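Local coordinates for PTS system, IIA component (Streptococcus pneumoniae serotype 4, PDB 5T3U), which probably acts as a IIA phosphocarrier of a mannose-family phosphotransferase system associated with pneumococcal fucose utilization, relaying phosphoryl groups to its IIB partner, at residues 42-47 with 51-56. Numbering follows the deposited sequence.
Sequences LGLMPG and VEFEHY
Glu52 OE1 is gripped twice where the loop after strand 39-44 faces the first turns of helix 50-65: Asn49 N donates to it from just before the helix, and a water donates at 3.2 Å. The same water reaches Gly47 O by a weak bond of 3.4 Å, a thin solvent link between loop and helix. Strand and helix form one β-α unit of the mannose-type IIA fold, an α/β fold built on a parallel sheet, with 39-44 at one edge within this chain. The axes of residues 42-44 and 51-56 run nearly antiparallel (167°), 9.6 Å at closest approach, with no direct hydrogen bond between them, and the contact is chiefly apolar. Phe53 supplies most of its helix side, CG anti to the backbone N (chi1 168°), which carries the ring toward the strand. Leu44 lays CB over one ring face as a CH-pi contact, 4.1 Å from the Phe53 centroid and offset toward the rim, while its CD1 rests against Phe53 CB. Helix 81-90 packs against these two buried residues, with Pro82 and Val85 touching Phe53 and Ser81 touching Leu44. Leu42 approaches obliquely from the other side of the ring plane, CD2 lying 3.7 Å from Phe53 CE2. That same methyl extends to the next helical turn, where it meets Tyr56 at the backbone C and, 4.1 Å away, at CB.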
loop_
_atom_site.group_PDB
_atom_site.type_symbol
_atom_site.label_atom_id
_atom_site.label_comp_id
_atom_site.label_asym_id
_atom_site.label_seq_id
_atom_site.Cartn_x
_atom_site.Cartn_y
_atom_site.Cartn_z
ATOM N N LEU A 42 11.988 -3.495 -5.029
ATOM C CA LEU A 42 12.668 -4.699 -4.554
ATOM C C LEU A 42 11.763 -5.423 -3.575
ATOM O O LEU A 42 11.264 -4.814 -2.639
ATOM C CB LEU A 42 13.981 -4.310 -3.862
ATOM C CG LEU A 42 14.969 -5.421 -3.504
ATOM C CD1 LEU A 42 15.405 -6.174 -4.788
ATOM C CD2 LEU A 42 16.202 -4.782 -2.798
ATOM N N GLY A 43 11.572 -6.727 -3.785
ATOM C CA GLY A 43 10.809 -7.545 -2.860
ATOM C C GLY A 43 11.671 -8.604 -2.197
ATOM O O GLY A 43 12.441 -9.273 -2.864
ATOM N N LEU A 44 11.534 -8.748 -0.881
ATOM C CA LEU A 44 12.165 -9.817 -0.149
ATOM C C LEU A 44 11.210 -11.011 -0.165
ATOM O O LEU A 44 10.202 -11.024 0.527
ATOM C CB LEU A 44 12.505 -9.373 1.283
ATOM C CG LEU A 44 13.001 -10.462 2.257
ATOM C CD1 LEU A 44 14.187 -11.214 1.675
ATOM C CD2 LEU A 44 13.329 -9.863 3.615
ATOM N N MET A 45 11.534 -11.999 -0.990
ATOM C CA MET A 45 10.634 -13.095 -1.287
ATOM C C MET A 45 10.711 -14.207 -0.236
ATOM O O MET A 45 11.709 -14.297 0.504
ATOM C CB MET A 45 10.899 -13.614 -2.704
ATOM C CG MET A 45 10.778 -12.516 -3.778
ATOM S SD MET A 45 9.153 -11.690 -3.748
ATOM C CE MET A 45 8.115 -12.975 -4.449
ATOM N N PRO A 46 9.626 -15.013 -0.107
ATOM C CA PRO A 46 9.667 -16.232 0.726
ATOM C C PRO A 46 10.878 -17.083 0.328
ATOM O O PRO A 46 11.134 -17.248 -0.861
ATOM C CB PRO A 46 8.364 -16.955 0.335
ATOM C CG PRO A 46 7.392 -15.787 0.018
ATOM C CD PRO A 46 8.269 -14.736 -0.632
ATOM N N GLY A 47 11.630 -17.584 1.303
ATOM C CA GLY A 47 12.806 -18.410 1.003
ATOM C C GLY A 47 14.125 -17.651 0.752
ATOM O O GLY A 47 15.169 -18.289 0.636
ATOM N N VAL A 51 20.769 -11.758 3.866
ATOM C CA VAL A 51 22.188 -11.581 3.512
ATOM C C VAL A 51 22.261 -11.256 2.038
ATOM O O VAL A 51 22.879 -10.251 1.666
ATOM C CB VAL A 51 23.081 -12.810 3.931
ATOM C CG1 VAL A 51 24.475 -12.750 3.265
ATOM C CG2 VAL A 51 23.173 -12.898 5.448
ATOM N N GLU A 52 21.596 -12.058 1.196
ATOM C CA GLU A 52 21.511 -11.741 -0.241
ATOM C C GLU A 52 20.693 -10.458 -0.500
ATOM O O GLU A 52 21.088 -9.607 -1.297
ATOM C CB GLU A 52 20.966 -12.926 -1.054
ATOM C CG GLU A 52 19.453 -13.205 -0.883
ATOM C CD GLU A 52 19.024 -14.648 -1.233
ATOM O OE1 GLU A 52 18.426 -15.351 -0.367
ATOM O OE2 GLU A 52 19.285 -15.087 -2.375
ATOM N N PHE A 53 19.567 -10.314 0.196
ATOM C CA PHE A 53 18.666 -9.170 0.015
ATOM C C PHE A 53 19.372 -7.817 0.284
ATOM O O PHE A 53 19.250 -6.847 -0.474
ATOM C CB PHE A 53 17.437 -9.353 0.922
ATOM C CG PHE A 53 16.573 -8.121 1.044
ATOM C CD1 PHE A 53 16.681 -7.295 2.156
ATOM C CD2 PHE A 53 15.673 -7.779 0.033
ATOM C CE1 PHE A 53 15.903 -6.144 2.264
ATOM C CE2 PHE A 53 14.863 -6.635 0.140
ATOM C CZ PHE A 53 14.973 -5.816 1.249
ATOM N N GLU A 54 20.086 -7.777 1.402
ATOM C CA GLU A 54 20.867 -6.641 1.864
ATOM C C GLU A 54 21.725 -5.974 0.771
ATOM O O GLU A 54 21.735 -4.749 0.629
ATOM C CB GLU A 54 21.753 -7.201 2.968
ATOM C CG GLU A 54 22.568 -6.284 3.698
ATOM C CD GLU A 54 23.868 -5.987 2.998
ATOM O OE1 GLU A 54 24.712 -6.902 2.726
ATOM O OE2 GLU A 54 24.013 -4.796 2.743
ATOM N N HIS A 55 22.468 -6.753 0.000
ATOM C CA HIS A 55 23.329 -6.092 -0.960
ATOM C C HIS A 55 22.633 -5.712 -2.257
ATOM O O HIS A 55 23.006 -4.729 -2.886
ATOM C CB HIS A 55 24.696 -6.777 -1.145
ATOM C CG HIS A 55 24.611 -8.234 -1.443
ATOM N ND1 HIS A 55 24.073 -8.721 -2.618
ATOM C CD2 HIS A 55 25.052 -9.314 -0.748
ATOM C CE1 HIS A 55 24.140 -10.046 -2.611
ATOM N NE2 HIS A 55 24.733 -10.428 -1.492
ATOM N N TYR A 56 21.579 -6.447 -2.605
ATOM C CA TYR A 56 20.684 -6.053 -3.689
ATOM C C TYR A 56 20.097 -4.704 -3.399
ATOM O O TYR A 56 20.077 -3.832 -4.273
ATOM C CB TYR A 56 19.498 -7.007 -3.821
ATOM C CG TYR A 56 19.782 -8.359 -4.393
ATOM C CD1 TYR A 56 20.800 -8.564 -5.337
ATOM C CD2 TYR A 56 18.988 -9.452 -4.017
ATOM C CE1 TYR A 56 21.036 -9.863 -5.876
ATOM C CE2 TYR A 56 19.203 -10.718 -4.537
ATOM C CZ TYR A 56 20.220 -10.924 -5.460
ATOM O OH TYR A 56 20.387 -12.201 -5.951
HETATM O O HOH W 1 18.107 -18.458 -1.078
#